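Local coordinates for protein 1-deoxy-D-xylulose 5-phosphate reductoisomerase (Zymomonas mobilis, PDB 1R0K) that catalyses the NADPH-dependent rearrangement and reduction of 1-deoxy-D-xylulose 5-phosphate to 2-C-methyl-D-erythritol 4-phosphate, a step in isoprenoid biosynthesis, at residues 173-178 and 213-218; 183-188 and 302-307; 189-194 and 334-339; 194-199 and 208-213; 239-244 and 295-300. All blocks are in the same frame, centred on the assembly; numbering follows the deposited sequence.

Contact 1 (173-178 and 213-218); sequences ITASGG and ATMMNK
Lys218 reaches from the first turn of helix 216-229 to Thr174 and Ala175 at the C-terminal end of strand 168-175 in the mixed sheet, where strand and helix together build part of the predicted 1-deoxy-D-xylulose 5-phosphate site. Its CB is directed toward the strand but makes no close contact itself. From there the chain bends at chi2 (-58°), and the next three carbons run alongside the methyl group of Ala175: CG comes to 3.7 Å from Ala175 CB, CD to 3.5 Å from the same CB, and CE to 3.4 Å from it, tighter than usual carbon contact. At the tip, Lys218 NZ donates to Thr174 O over 2.7 Å; the ammonium lies in the carbonyl plane with a C=O...N angle of 149°. The same nitrogen forms salt bridges with Glu152 and Glu221, both predicted manganese ligands, so the strand carbonyl is one of three oxygen partners fixing its position. The Ile173 and Lys218 side chains slide past each other in opposite directions, with Ile173 CG2 nearest to NZ.

A second apolar touch comes from Met215, which has positive phi between helices 206-214 and 216-229. Its chain turns at chi3 (83°), bringing CE to 3.9 Å from Ala175 CB. Thus one small methyl group is contacted by both the lysine stem and the methionine end. Ser176 OG accepts from Gly178 N at 3.0 Å, an ST turn just after the strand. A water then joins the segments, donating to Gly177 O at 2.9 Å and to Ala213 O at 2.9 Å.

Contact 2 (183-188 and 302-307); sequences TSLAEM and YERFPA
Thr183 presents its backbone carbonyl to the guanidinium group of Arg304, which holds that one oxygen side-on: Arg304 NH2 donates to Thr183 O at 2.7 Å, and Arg304 NE donates to it at 2.8 Å. The acceptor lies only 4° out of the guanidinium plane, whereas both donors approach from above the carbonyl plane, on the same face of it. A bend at chi3 of Arg304 (53°) turns the group toward this oxygen. NH2 also bonds to Arg181 O, so the group is tied to two carbonyls of one loop. Phe305 CE1 sits 3.5 Å above the Arg304 guanidinium plane, near the rim, which is likely to limit movement on that face.

Ser184 follows as the N-cap of helix 185-188. Its OG accepts from Glu187 N at 3.1 Å, closing the first turn of this short helix, which belongs to the region carrying the predicted substrate site and here leans on the connection that leads into helix 307-317 of the C-terminal part.

Leu185, in the first turn, crosses the aliphatic part of Arg304, with Leu185 CG 4.0 Å from Arg304 CG. Its CD1 branch meets Glu303 O at 3.7 Å, while CD2 lies near Arg304 O.

Met188 is directed toward 302-307. Its CE reaches Arg304 O at 3.4 Å and also rests against Arg304 CB, the two side chains crossing at about a right angle. Its sulfur makes an oblique Met-aromatic contact with Phe305: SD lies 4.0 Å from CE2, and the line from SD to the ring centroid is 44° off the ring normal.

Contact 3 (189-194 and 334-339); sequences ATVTPE and AAFLDK
Pro193 lies over one face of the Phe336 ring in a CH-pi contact: Pro193 CG is 4.0 Å from the centroid of Phe336, 16° off the ring normal. This is the closely packed part of the contact. The same Pro193 CG also touches Phe336 O at 3.2 Å, so the proline meets both the ring and the backbone of one residue. Val191 O comes to the ring edge, near its plane, 3.4 Å from Phe336 CE1. With CG anti to the backbone N (chi1 171°), the phenylalanine reaches out from its helix into this place, where Ala196 and Ile210 also touch its ring. An alanine in place of Phe336 would remove the ring and would probably leave Pro193 without its CH-pi partner and a gap beside Val191.

The outer side is looser. Pro193 CB and Leu337 CD2 meet at 4.2 Å, and the Lys339 side chain crosses Pro193 at about a right angle, CG to CG 3.8 Å. Beyond, the extended lysine carries its ammonium to an exposed salt bridge: Lys339 NZ meets Glu194 OE2 on the syn side, 21° out of the carboxylate plane, at a doubtfully short 2.5 Å.

The contact thus sets one helix end against another: the first turn of helix 193-196, begun by the N-cap Thr192, packs on the C-terminus of helix 321-337, which closes in a Schellman motif at Lys339.

Contact 4 (194-199 and 208-213); sequences ERAVQH and ISIDSA
Ala196 and Val197 share one apolar partner across the contact, the CD1 methyl of Ile210. Ala196 CB touches Ile210 CD1 at 3.6 Å, and Val197 CG1 touches it at 3.9 Å; the valine and isoleucine side chains lie side by side, pointing the same way. A bend at chi2 of Ile210 (-56°) directs CD1 to this place, although the residue does not face the other segment directly. Nearby, Ser209 CB packs on the backbone, 3.8 Å from Val197 CA, where the two chains come closest by CA positions.

The polar side works without a direct hydrogen bond between the segments. Ser209 OG stands 3.5 Å from Val197 O, and a water bridges the two: it donates to Val197 O at 2.9 Å and lies 3.0 Å from Ser209 OG. The serine hydroxyl is also hydrogen-bonded to Gly205 O, just before helix 206-214.

Within 194-199, Val197 O accepts a second, direct bond. His199 ND1 donates to it at 3.0 Å in a nearly straight bond (174° at the hydrogen), the oxygen lying in the imidazole plane and the nitrogen in the carbonyl plane. Since His199 NE2 is also hydrogen-bonded, to Ser203 N, both ring nitrogens are engaged, which probably restrains the rotation of the ring.

Helix 193-196 and helix 206-214 are thereby joined across the short connection that holds the unmodelled residues 201-202. The geometry is consistent with the mobile active-site loop of this enzyme family, with His199 and Ser212 of the predicted 1-deoxy-D-xylulose 5-phosphate site on the two sides of the contact, flanking that connection.

Contact 5 (239-244 and 295-300); sequences LVHPQS and MDFEAP
The His241 and Phe297 rings lie nearly parallel but slid apart so that they barely overlap, centroids 4.5 Å apart and planes at 10°. On the opposite face of the imidazole lies the backbone N of Ser244, toward the rim. The imidazole edge carries the polar contact: His241 ND1 donates to Asp296 O at 2.8 Å with a 168° angle, and Met295 CG lies nearby, also close to the ring plane; the other ring nitrogen, NE2, bonds to Ile246 N. Leu239 CD2 meets Phe297 CD2 obliquely at 3.7 Å.

Gln243 engages Asp296 twice. Its OE1 accepts from Asp296 N at 2.8 Å, from above the amide plane, while its NE2 donates to Asp296 OD2 at 2.8 Å; amide and carboxylate are turned 50° apart. A leucine here would remove both polar atoms and would probably leave Asp296 N and OD2 without these partners.

Beyond the rings, Glu298 N donates to Val240 O at 2.9 Å, and a weak bond runs back from Val240 N to Glu298 O, making one antiparallel hydrogen-bonded pair. This single bridge ties 295-300 to the end of strand 236-240, an outer strand of the sheet within the chain, while Met295 and Asp296 pair with a strand of the second subunit, characteristic of a beta-sheet dimer interface.

Overall arrangement
Contacts 1 and 5 lie 10 Å apart between centres and meet on one sheet, where Ala175 pairs with Leu239 and His241. Contact 1 shares Ala213 with contact 4, 11 Å away between centres, and meets it where Asn217 N lies 3.1 Å from Asp211 O, a probable hydrogen bond; together they hold Ser176, His199, Ser212, Asn217 and Lys218 of the predicted substrate site. Contact 2, centred 12 Å from contact 1, packs Phe305 on Met215 and Ala213, the Phe305 and Lys218 side chains about 8 Å apart. Contact 3 stands outside the site but presses Phe336 and Leu337 on Ile210 and Val197 of contact 4, 10 Å away between centres. Only contact 5 touches the second subunit.

Contact 1 (173-178 and 213-218)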
# COMPACT_ATOMS: atom_id res chain seq x y z
N ILE B 173 -2.12 9.90 -8.68
CA ILE B 173 -2.35 10.94 -7.70
C ILE B 173 -3.87 11.06 -7.60
O ILE B 173 -4.54 11.44 -8.56
CB ILE B 173 -1.77 12.29 -8.15
CG1 ILE B 173 -0.28 12.15 -8.43
CG2 ILE B 173 -2.01 13.34 -7.07
CD1 ILE B 173 0.36 13.42 -8.95
N THR B 174 -4.41 10.71 -6.45
CA THR B 174 -5.85 10.81 -6.26
C THR B 174 -6.22 12.26 -6.04
O THR B 174 -5.42 13.05 -5.53
CB THR B 174 -6.32 9.95 -5.08
OG1 THR B 174 -5.50 10.21 -3.93
CG2 THR B 174 -6.25 8.47 -5.45
N ALA B 175 -7.44 12.62 -6.43
CA ALA B 175 -7.92 14.00 -6.31
C ALA B 175 -9.39 13.99 -5.95
O ALA B 175 -10.17 13.25 -6.54
CB ALA B 175 -7.72 14.74 -7.64
N SER B 176 -9.77 14.82 -4.98
CA SER B 176 -11.16 14.90 -4.56
C SER B 176 -11.98 15.43 -5.73
O SER B 176 -13.14 15.07 -5.89
CB SER B 176 -11.32 15.87 -3.38
OG SER B 176 -11.06 17.20 -3.80
N GLY B 177 -11.37 16.29 -6.53
CA GLY B 177 -12.07 16.87 -7.66
C GLY B 177 -12.52 18.28 -7.33
O GLY B 177 -12.98 19.02 -8.20
N GLY B 178 -12.39 18.65 -6.06
CA GLY B 178 -12.78 19.98 -5.63
C GLY B 178 -14.28 20.16 -5.52
O GLY B 178 -15.04 19.26 -5.83
N ALA B 213 -10.77 24.57 -6.13
CA ALA B 213 -11.88 24.74 -7.06
C ALA B 213 -11.46 24.67 -8.52
O ALA B 213 -12.17 24.11 -9.35
CB ALA B 213 -12.58 26.07 -6.78
N THR B 214 -10.29 25.21 -8.84
CA THR B 214 -9.80 25.20 -10.22
C THR B 214 -8.95 23.96 -10.48
O THR B 214 -8.62 23.66 -11.63
CB THR B 214 -8.92 26.43 -10.50
OG1 THR B 214 -7.74 26.35 -9.69
CG2 THR B 214 -9.67 27.72 -10.18
N MET B 215 -8.60 23.26 -9.40
CA MET B 215 -7.76 22.08 -9.46
C MET B 215 -6.31 22.45 -9.73
O MET B 215 -5.51 21.60 -10.12
CB MET B 215 -8.28 21.07 -10.49
CG MET B 215 -9.51 20.30 -10.03
SD MET B 215 -9.79 18.76 -10.94
CE MET B 215 -8.69 17.64 -10.06
N MET B 216 -5.97 23.71 -9.50
CA MET B 216 -4.60 24.17 -9.68
C MET B 216 -3.77 23.48 -8.60
O MET B 216 -2.59 23.16 -8.80
CB MET B 216 -4.52 25.69 -9.50
CG MET B 216 -3.13 26.27 -9.69
SD MET B 216 -2.46 26.00 -11.34
CE MET B 216 -3.45 27.13 -12.29
N ASN B 217 -4.38 23.25 -7.44
CA ASN B 217 -3.69 22.59 -6.34
C ASN B 217 -3.20 21.23 -6.81
O ASN B 217 -2.09 20.83 -6.47
CB ASN B 217 -4.61 22.45 -5.11
CG ASN B 217 -5.72 21.41 -5.31
OD1 ASN B 217 -6.37 21.36 -6.35
ND2 ASN B 217 -5.93 20.59 -4.29
N LYS B 218 -4.01 20.54 -7.61
CA LYS B 218 -3.61 19.23 -8.13
C LYS B 218 -2.50 19.35 -9.16
O LYS B 218 -1.62 18.49 -9.23
CB LYS B 218 -4.80 18.51 -8.79
CG LYS B 218 -5.66 17.75 -7.82
CD LYS B 218 -4.86 16.72 -7.04
CE LYS B 218 -5.51 16.50 -5.69
NZ LYS B 218 -4.79 15.53 -4.84
O HOH W 1 -13.64 21.80 -8.37

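Contact 2 (183-188 and 302-307)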
# COMPACT_ATOMS: atom_id res chain seq x y z
N THR B 183 -19.57 20.28 -11.76
CA THR B 183 -20.05 21.55 -12.32
C THR B 183 -19.55 21.76 -13.74
O THR B 183 -18.37 21.52 -14.04
CB THR B 183 -19.57 22.74 -11.46
OG1 THR B 183 -19.94 22.53 -10.09
CG2 THR B 183 -20.18 24.05 -11.96
N SER B 184 -20.43 22.20 -14.62
CA SER B 184 -20.08 22.45 -16.02
C SER B 184 -19.26 23.72 -16.16
O SER B 184 -19.27 24.58 -15.29
CB SER B 184 -21.35 22.60 -16.86
OG SER B 184 -22.00 23.82 -16.54
N LEU B 185 -18.54 23.82 -17.27
CA LEU B 185 -17.73 25.00 -17.55
C LEU B 185 -18.65 26.21 -17.59
O LEU B 185 -18.30 27.29 -17.12
CB LEU B 185 -17.02 24.88 -18.90
CG LEU B 185 -15.58 24.39 -18.92
CD1 LEU B 185 -15.15 24.17 -20.36
CD2 LEU B 185 -14.67 25.40 -18.23
N ALA B 186 -19.83 26.03 -18.17
CA ALA B 186 -20.79 27.11 -18.29
C ALA B 186 -21.18 27.66 -16.92
O ALA B 186 -21.25 28.87 -16.73
CB ALA B 186 -22.04 26.64 -19.04
N GLU B 187 -21.45 26.78 -15.96
CA GLU B 187 -21.81 27.29 -14.64
C GLU B 187 -20.58 27.88 -13.97
O GLU B 187 -20.66 28.95 -13.36
CB GLU B 187 -22.40 26.19 -13.75
CG GLU B 187 -23.09 26.78 -12.51
CD GLU B 187 -23.49 25.74 -11.48
OE1 GLU B 187 -23.71 24.57 -11.86
OE2 GLU B 187 -23.61 26.11 -10.29
N MET B 188 -19.44 27.21 -14.08
CA MET B 188 -18.22 27.71 -13.46
C MET B 188 -17.94 29.15 -13.88
O MET B 188 -17.41 29.94 -13.10
CB MET B 188 -17.03 26.80 -13.80
CG MET B 188 -17.00 25.51 -12.98
SD MET B 188 -15.43 24.60 -13.07
CE MET B 188 -15.68 23.61 -14.53
N TYR B 302 -9.93 17.13 -18.16
CA TYR B 302 -8.96 18.13 -18.57
C TYR B 302 -9.59 19.32 -19.30
O TYR B 302 -9.03 20.41 -19.32
CB TYR B 302 -7.88 17.48 -19.43
CG TYR B 302 -6.92 16.63 -18.61
CD1 TYR B 302 -5.81 17.21 -17.99
CD2 TYR B 302 -7.17 15.27 -18.40
CE1 TYR B 302 -4.97 16.45 -17.18
CE2 TYR B 302 -6.33 14.50 -17.59
CZ TYR B 302 -5.23 15.10 -16.98
OH TYR B 302 -4.39 14.36 -16.17
N GLU B 303 -10.77 19.10 -19.87
CA GLU B 303 -11.48 20.17 -20.57
C GLU B 303 -12.05 21.17 -19.57
O GLU B 303 -11.92 22.38 -19.74
CB GLU B 303 -12.60 19.59 -21.42
CG GLU B 303 -12.13 18.98 -22.72
CD GLU B 303 -11.48 20.01 -23.62
OE1 GLU B 303 -12.15 21.02 -23.95
OE2 GLU B 303 -10.30 19.83 -24.00
N ARG B 304 -12.69 20.66 -18.53
CA ARG B 304 -13.29 21.53 -17.52
C ARG B 304 -12.29 22.12 -16.53
O ARG B 304 -12.56 23.14 -15.90
CB ARG B 304 -14.40 20.77 -16.79
CG ARG B 304 -15.65 20.58 -17.66
CD ARG B 304 -16.58 19.51 -17.11
NE ARG B 304 -16.94 19.75 -15.73
CZ ARG B 304 -16.67 18.91 -14.73
NH1 ARG B 304 -16.04 17.77 -14.97
NH2 ARG B 304 -17.03 19.22 -13.49
N PHE B 305 -11.12 21.49 -16.40
CA PHE B 305 -10.10 21.99 -15.49
C PHE B 305 -8.76 22.13 -16.21
O PHE B 305 -7.83 21.36 -15.98
CB PHE B 305 -10.00 21.06 -14.27
CG PHE B 305 -11.30 20.89 -13.53
CD1 PHE B 305 -12.17 19.85 -13.84
CD2 PHE B 305 -11.69 21.83 -12.58
CE1 PHE B 305 -13.41 19.74 -13.22
CE2 PHE B 305 -12.94 21.73 -11.95
CZ PHE B 305 -13.80 20.68 -12.27
N PRO B 306 -8.66 23.13 -17.10
CA PRO B 306 -7.44 23.39 -17.88
C PRO B 306 -6.16 23.59 -17.06
O PRO B 306 -5.06 23.47 -17.59
CB PRO B 306 -7.81 24.61 -18.72
CG PRO B 306 -8.85 25.31 -17.89
CD PRO B 306 -9.68 24.16 -17.38
N ALA B 307 -6.32 23.89 -15.78
CA ALA B 307 -5.15 24.07 -14.92
C ALA B 307 -4.32 22.79 -14.92
O ALA B 307 -3.09 22.83 -14.78
CB ALA B 307 -5.58 24.42 -13.50

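Contact 3 (189-194 and 334-339)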
# COMPACT_ATOMS: atom_id res chain seq x y z
N ALA B 189 -18.30 29.49 -15.11
CA ALA B 189 -18.09 30.85 -15.60
C ALA B 189 -18.74 31.89 -14.69
O ALA B 189 -18.25 33.00 -14.57
CB ALA B 189 -18.66 30.98 -17.01
N THR B 190 -19.83 31.51 -14.03
CA THR B 190 -20.57 32.43 -13.16
C THR B 190 -20.20 32.37 -11.68
O THR B 190 -20.70 33.15 -10.88
CB THR B 190 -22.08 32.18 -13.23
OG1 THR B 190 -22.41 31.00 -12.47
CG2 THR B 190 -22.52 31.97 -14.66
N VAL B 191 -19.33 31.44 -11.30
CA VAL B 191 -18.96 31.30 -9.90
C VAL B 191 -18.39 32.59 -9.29
O VAL B 191 -17.49 33.21 -9.86
CB VAL B 191 -17.95 30.15 -9.72
CG1 VAL B 191 -17.41 30.13 -8.29
CG2 VAL B 191 -18.65 28.83 -10.02
N THR B 192 -18.93 32.98 -8.14
CA THR B 192 -18.48 34.19 -7.44
C THR B 192 -17.45 33.82 -6.37
O THR B 192 -17.41 32.68 -5.90
CB THR B 192 -19.65 34.92 -6.74
OG1 THR B 192 -20.17 34.09 -5.69
CG2 THR B 192 -20.76 35.24 -7.72
N PRO B 193 -16.61 34.79 -5.97
CA PRO B 193 -15.58 34.56 -4.96
C PRO B 193 -16.20 34.09 -3.65
O PRO B 193 -15.64 33.27 -2.93
CB PRO B 193 -14.92 35.93 -4.80
CG PRO B 193 -15.15 36.57 -6.13
CD PRO B 193 -16.56 36.18 -6.46
N GLU B 194 -17.38 34.63 -3.34
CA GLU B 194 -18.08 34.27 -2.11
C GLU B 194 -18.47 32.79 -2.09
O GLU B 194 -18.39 32.14 -1.05
CB GLU B 194 -19.32 35.16 -1.93
CG GLU B 194 -18.98 36.62 -1.67
CD GLU B 194 -18.92 37.47 -2.93
OE1 GLU B 194 -18.58 36.94 -4.01
OE2 GLU B 194 -19.20 38.68 -2.84
N ALA B 334 -5.89 36.10 -6.66
CA ALA B 334 -6.14 37.33 -5.91
C ALA B 334 -7.06 38.26 -6.69
O ALA B 334 -7.94 38.90 -6.11
CB ALA B 334 -4.81 38.03 -5.60
N ALA B 335 -6.87 38.32 -8.00
CA ALA B 335 -7.71 39.17 -8.86
C ALA B 335 -9.15 38.67 -8.82
O ALA B 335 -10.08 39.47 -8.73
CB ALA B 335 -7.19 39.15 -10.29
N PHE B 336 -9.32 37.36 -8.89
CA PHE B 336 -10.66 36.78 -8.84
C PHE B 336 -11.31 37.14 -7.51
O PHE B 336 -12.44 37.63 -7.49
CB PHE B 336 -10.59 35.25 -8.98
CG PHE B 336 -11.91 34.56 -8.72
CD1 PHE B 336 -13.03 34.86 -9.50
CD2 PHE B 336 -12.03 33.64 -7.69
CE1 PHE B 336 -14.26 34.25 -9.24
CE2 PHE B 336 -13.25 33.02 -7.43
CZ PHE B 336 -14.37 33.33 -8.20
N LEU B 337 -10.61 36.89 -6.41
CA LEU B 337 -11.13 37.19 -5.09
C LEU B 337 -11.46 38.67 -4.94
O LEU B 337 -12.40 39.04 -4.23
CB LEU B 337 -10.12 36.78 -4.02
CG LEU B 337 -9.93 35.27 -3.86
CD1 LEU B 337 -8.80 35.00 -2.88
CD2 LEU B 337 -11.23 34.63 -3.37
N ASP B 338 -10.69 39.52 -5.62
CA ASP B 338 -10.90 40.97 -5.57
C ASP B 338 -11.98 41.38 -6.58
O ASP B 338 -12.28 42.56 -6.74
CB ASP B 338 -9.60 41.71 -5.90
CG ASP B 338 -9.68 43.19 -5.58
OD1 ASP B 338 -8.99 43.98 -6.26
OD2 ASP B 338 -10.41 43.56 -4.64
N LYS B 339 -12.54 40.39 -7.27
CA LYS B 339 -13.61 40.60 -8.25
C LYS B 339 -13.21 41.42 -9.47
O LYS B 339 -13.98 42.26 -9.94
CB LYS B 339 -14.82 41.23 -7.56
CG LYS B 339 -15.35 40.40 -6.41
CD LYS B 339 -16.59 41.00 -5.80
CE LYS B 339 -17.15 40.11 -4.70
NZ LYS B 339 -18.41 40.66 -4.15

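Contact 4 (194-199 and 208-213)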
# COMPACT_ATOMS: atom_id res chain seq x y z
N GLU B 194 -17.38 34.63 -3.34
CA GLU B 194 -18.08 34.27 -2.11
C GLU B 194 -18.47 32.79 -2.09
O GLU B 194 -18.39 32.14 -1.05
CB GLU B 194 -19.32 35.16 -1.93
CG GLU B 194 -18.98 36.62 -1.67
CD GLU B 194 -18.92 37.47 -2.93
OE1 GLU B 194 -18.58 36.94 -4.01
OE2 GLU B 194 -19.20 38.68 -2.84
N ARG B 195 -18.89 32.26 -3.23
CA ARG B 195 -19.29 30.86 -3.29
C ARG B 195 -18.08 29.94 -3.35
O ARG B 195 -18.03 28.92 -2.66
CB ARG B 195 -20.17 30.60 -4.52
CG ARG B 195 -21.12 29.44 -4.31
CD ARG B 195 -20.89 28.27 -5.25
NE ARG B 195 -21.42 28.51 -6.59
CZ ARG B 195 -21.92 27.56 -7.38
NH1 ARG B 195 -21.98 26.31 -6.96
NH2 ARG B 195 -22.35 27.87 -8.60
N ALA B 196 -17.09 30.32 -4.16
CA ALA B 196 -15.88 29.53 -4.35
C ALA B 196 -15.04 29.25 -3.11
O ALA B 196 -14.40 28.20 -3.01
CB ALA B 196 -15.01 30.18 -5.41
N VAL B 197 -15.04 30.17 -2.16
CA VAL B 197 -14.24 29.98 -0.95
C VAL B 197 -14.94 29.18 0.14
O VAL B 197 -14.32 28.81 1.13
CB VAL B 197 -13.80 31.33 -0.36
CG1 VAL B 197 -12.98 32.10 -1.39
CG2 VAL B 197 -15.02 32.13 0.07
N GLN B 198 -16.23 28.92 -0.05
CA GLN B 198 -17.00 28.16 0.94
C GLN B 198 -16.43 26.77 1.14
O GLN B 198 -16.12 26.07 0.18
CB GLN B 198 -18.47 28.06 0.51
CG GLN B 198 -19.23 29.38 0.58
CD GLN B 198 -19.32 29.92 2.00
OE1 GLN B 198 -18.75 29.36 2.94
NE2 GLN B 198 -20.04 31.03 2.16
N HIS B 199 -16.30 26.37 2.40
CA HIS B 199 -15.78 25.05 2.75
C HIS B 199 -16.44 24.63 4.06
O HIS B 199 -17.03 25.45 4.75
CB HIS B 199 -14.26 25.10 2.92
CG HIS B 199 -13.79 26.09 3.94
ND1 HIS B 199 -13.75 27.45 3.69
CD2 HIS B 199 -13.37 25.93 5.22
CE1 HIS B 199 -13.32 28.08 4.77
NE2 HIS B 199 -13.08 27.18 5.71
N ILE B 208 -6.18 28.71 -0.94
CA ILE B 208 -6.23 27.25 -0.92
C ILE B 208 -7.58 26.79 -1.48
O ILE B 208 -7.64 25.84 -2.26
CB ILE B 208 -6.07 26.71 0.53
CG1 ILE B 208 -4.73 27.18 1.11
CG2 ILE B 208 -6.13 25.19 0.54
CD1 ILE B 208 -4.49 26.73 2.54
N SER B 209 -8.65 27.47 -1.08
CA SER B 209 -9.98 27.10 -1.56
C SER B 209 -10.10 27.27 -3.07
O SER B 209 -10.64 26.40 -3.76
CB SER B 209 -11.04 27.95 -0.87
OG SER B 209 -11.08 27.67 0.52
N ILE B 210 -9.61 28.39 -3.60
CA ILE B 210 -9.70 28.63 -5.04
C ILE B 210 -8.89 27.61 -5.84
O ILE B 210 -9.37 27.09 -6.85
CB ILE B 210 -9.25 30.07 -5.40
CG1 ILE B 210 -10.08 31.08 -4.62
CG2 ILE B 210 -9.41 30.31 -6.89
CD1 ILE B 210 -11.59 30.95 -4.82
N ASP B 211 -7.67 27.32 -5.39
CA ASP B 211 -6.82 26.36 -6.07
C ASP B 211 -7.48 24.98 -6.11
O ASP B 211 -7.28 24.20 -7.05
CB ASP B 211 -5.45 26.26 -5.39
CG ASP B 211 -4.57 27.46 -5.67
OD1 ASP B 211 -4.85 28.20 -6.64
OD2 ASP B 211 -3.59 27.66 -4.92
N SER B 212 -8.25 24.68 -5.07
CA SER B 212 -8.96 23.41 -5.01
C SER B 212 -10.09 23.43 -6.04
O SER B 212 -10.33 22.46 -6.75
CB SER B 212 -9.54 23.21 -3.60
OG SER B 212 -10.41 22.09 -3.55
N ALA B 213 -10.77 24.57 -6.13
CA ALA B 213 -11.88 24.74 -7.06
C ALA B 213 -11.46 24.67 -8.52
O ALA B 213 -12.17 24.11 -9.35
CB ALA B 213 -12.58 26.07 -6.78
O HOH W 2 -11.89 29.85 2.35

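Contact 5 (239-244 and 295-300)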
# COMPACT_ATOMS: atom_id res chain seq x y z
N LEU B 239 -6.40 10.68 -10.67
CA LEU B 239 -7.65 9.94 -10.55
C LEU B 239 -8.57 10.64 -9.57
O LEU B 239 -8.21 10.83 -8.41
CB LEU B 239 -7.38 8.50 -10.08
CG LEU B 239 -8.58 7.59 -9.79
CD1 LEU B 239 -9.36 7.32 -11.07
CD2 LEU B 239 -8.11 6.28 -9.17
N VAL B 240 -9.75 11.05 -10.04
CA VAL B 240 -10.70 11.72 -9.17
C VAL B 240 -11.34 10.67 -8.27
O VAL B 240 -11.84 9.65 -8.74
CB VAL B 240 -11.78 12.47 -9.98
CG1 VAL B 240 -12.83 13.05 -9.04
CG2 VAL B 240 -11.12 13.61 -10.78
N HIS B 241 -11.30 10.94 -6.97
CA HIS B 241 -11.81 10.05 -5.94
C HIS B 241 -12.38 10.98 -4.87
O HIS B 241 -11.66 11.44 -3.98
CB HIS B 241 -10.63 9.20 -5.43
CG HIS B 241 -10.89 8.47 -4.15
ND1 HIS B 241 -12.01 7.70 -3.95
CD2 HIS B 241 -10.16 8.37 -3.02
CE1 HIS B 241 -11.96 7.17 -2.74
NE2 HIS B 241 -10.85 7.56 -2.16
N PRO B 242 -13.69 11.28 -4.94
CA PRO B 242 -14.37 12.17 -4.00
C PRO B 242 -14.08 11.99 -2.51
O PRO B 242 -13.76 12.96 -1.83
CB PRO B 242 -15.85 11.95 -4.33
CG PRO B 242 -15.82 11.64 -5.81
CD PRO B 242 -14.65 10.68 -5.89
N GLN B 243 -14.19 10.77 -2.01
CA GLN B 243 -13.96 10.50 -0.58
C GLN B 243 -12.56 10.87 -0.08
O GLN B 243 -12.38 11.14 1.10
CB GLN B 243 -14.23 9.03 -0.27
CG GLN B 243 -15.68 8.57 -0.44
CD GLN B 243 -16.09 8.46 -1.90
OE1 GLN B 243 -15.26 8.26 -2.78
NE2 GLN B 243 -17.39 8.56 -2.15
N SER B 244 -11.58 10.86 -0.98
CA SER B 244 -10.21 11.19 -0.60
C SER B 244 -9.69 10.34 0.55
O SER B 244 -8.95 10.83 1.41
CB SER B 244 -10.09 12.67 -0.22
OG SER B 244 -10.38 13.51 -1.33
N MET B 295 -16.54 3.84 -1.93
CA MET B 295 -15.49 4.68 -2.51
C MET B 295 -15.83 4.87 -3.99
O MET B 295 -16.22 3.92 -4.66
CB MET B 295 -14.12 4.00 -2.41
CG MET B 295 -13.41 4.15 -1.07
SD MET B 295 -11.85 3.26 -1.08
CE MET B 295 -11.60 2.96 0.68
N ASP B 296 -15.70 6.09 -4.49
CA ASP B 296 -15.98 6.38 -5.89
C ASP B 296 -14.74 6.82 -6.65
O ASP B 296 -13.84 7.44 -6.08
CB ASP B 296 -17.03 7.49 -6.00
CG ASP B 296 -18.36 7.07 -5.44
OD1 ASP B 296 -18.95 6.11 -5.98
OD2 ASP B 296 -18.82 7.69 -4.45
N PHE B 297 -14.69 6.49 -7.94
CA PHE B 297 -13.56 6.86 -8.79
C PHE B 297 -14.06 7.26 -10.18
O PHE B 297 -14.98 6.65 -10.71
CB PHE B 297 -12.57 5.70 -8.92
CG PHE B 297 -12.11 5.14 -7.61
CD1 PHE B 297 -12.83 4.12 -6.99
CD2 PHE B 297 -10.98 5.65 -6.98
CE1 PHE B 297 -12.42 3.61 -5.76
CE2 PHE B 297 -10.56 5.15 -5.75
CZ PHE B 297 -11.28 4.13 -5.14
N GLU B 298 -13.43 8.27 -10.76
CA GLU B 298 -13.80 8.74 -12.09
C GLU B 298 -12.61 9.43 -12.73
O GLU B 298 -11.67 9.84 -12.04
CB GLU B 298 -14.99 9.71 -12.01
CG GLU B 298 -14.68 11.03 -11.33
CD GLU B 298 -15.89 11.93 -11.21
OE1 GLU B 298 -16.78 11.64 -10.39
OE2 GLU B 298 -15.95 12.94 -11.94
N ALA B 299 -12.64 9.56 -14.05
CA ALA B 299 -11.54 10.20 -14.76
C ALA B 299 -11.56 11.71 -14.57
O ALA B 299 -12.61 12.32 -14.42
CB ALA B 299 -11.61 9.87 -16.25
N PRO B 300 -10.38 12.33 -14.55
CA PRO B 300 -10.37 13.78 -14.38
C PRO B 300 -10.84 14.38 -15.71
O PRO B 300 -10.78 13.73 -16.75
CB PRO B 300 -8.90 14.07 -14.09
CG PRO B 300 -8.19 13.03 -14.91
CD PRO B 300 -9.01 11.79 -14.62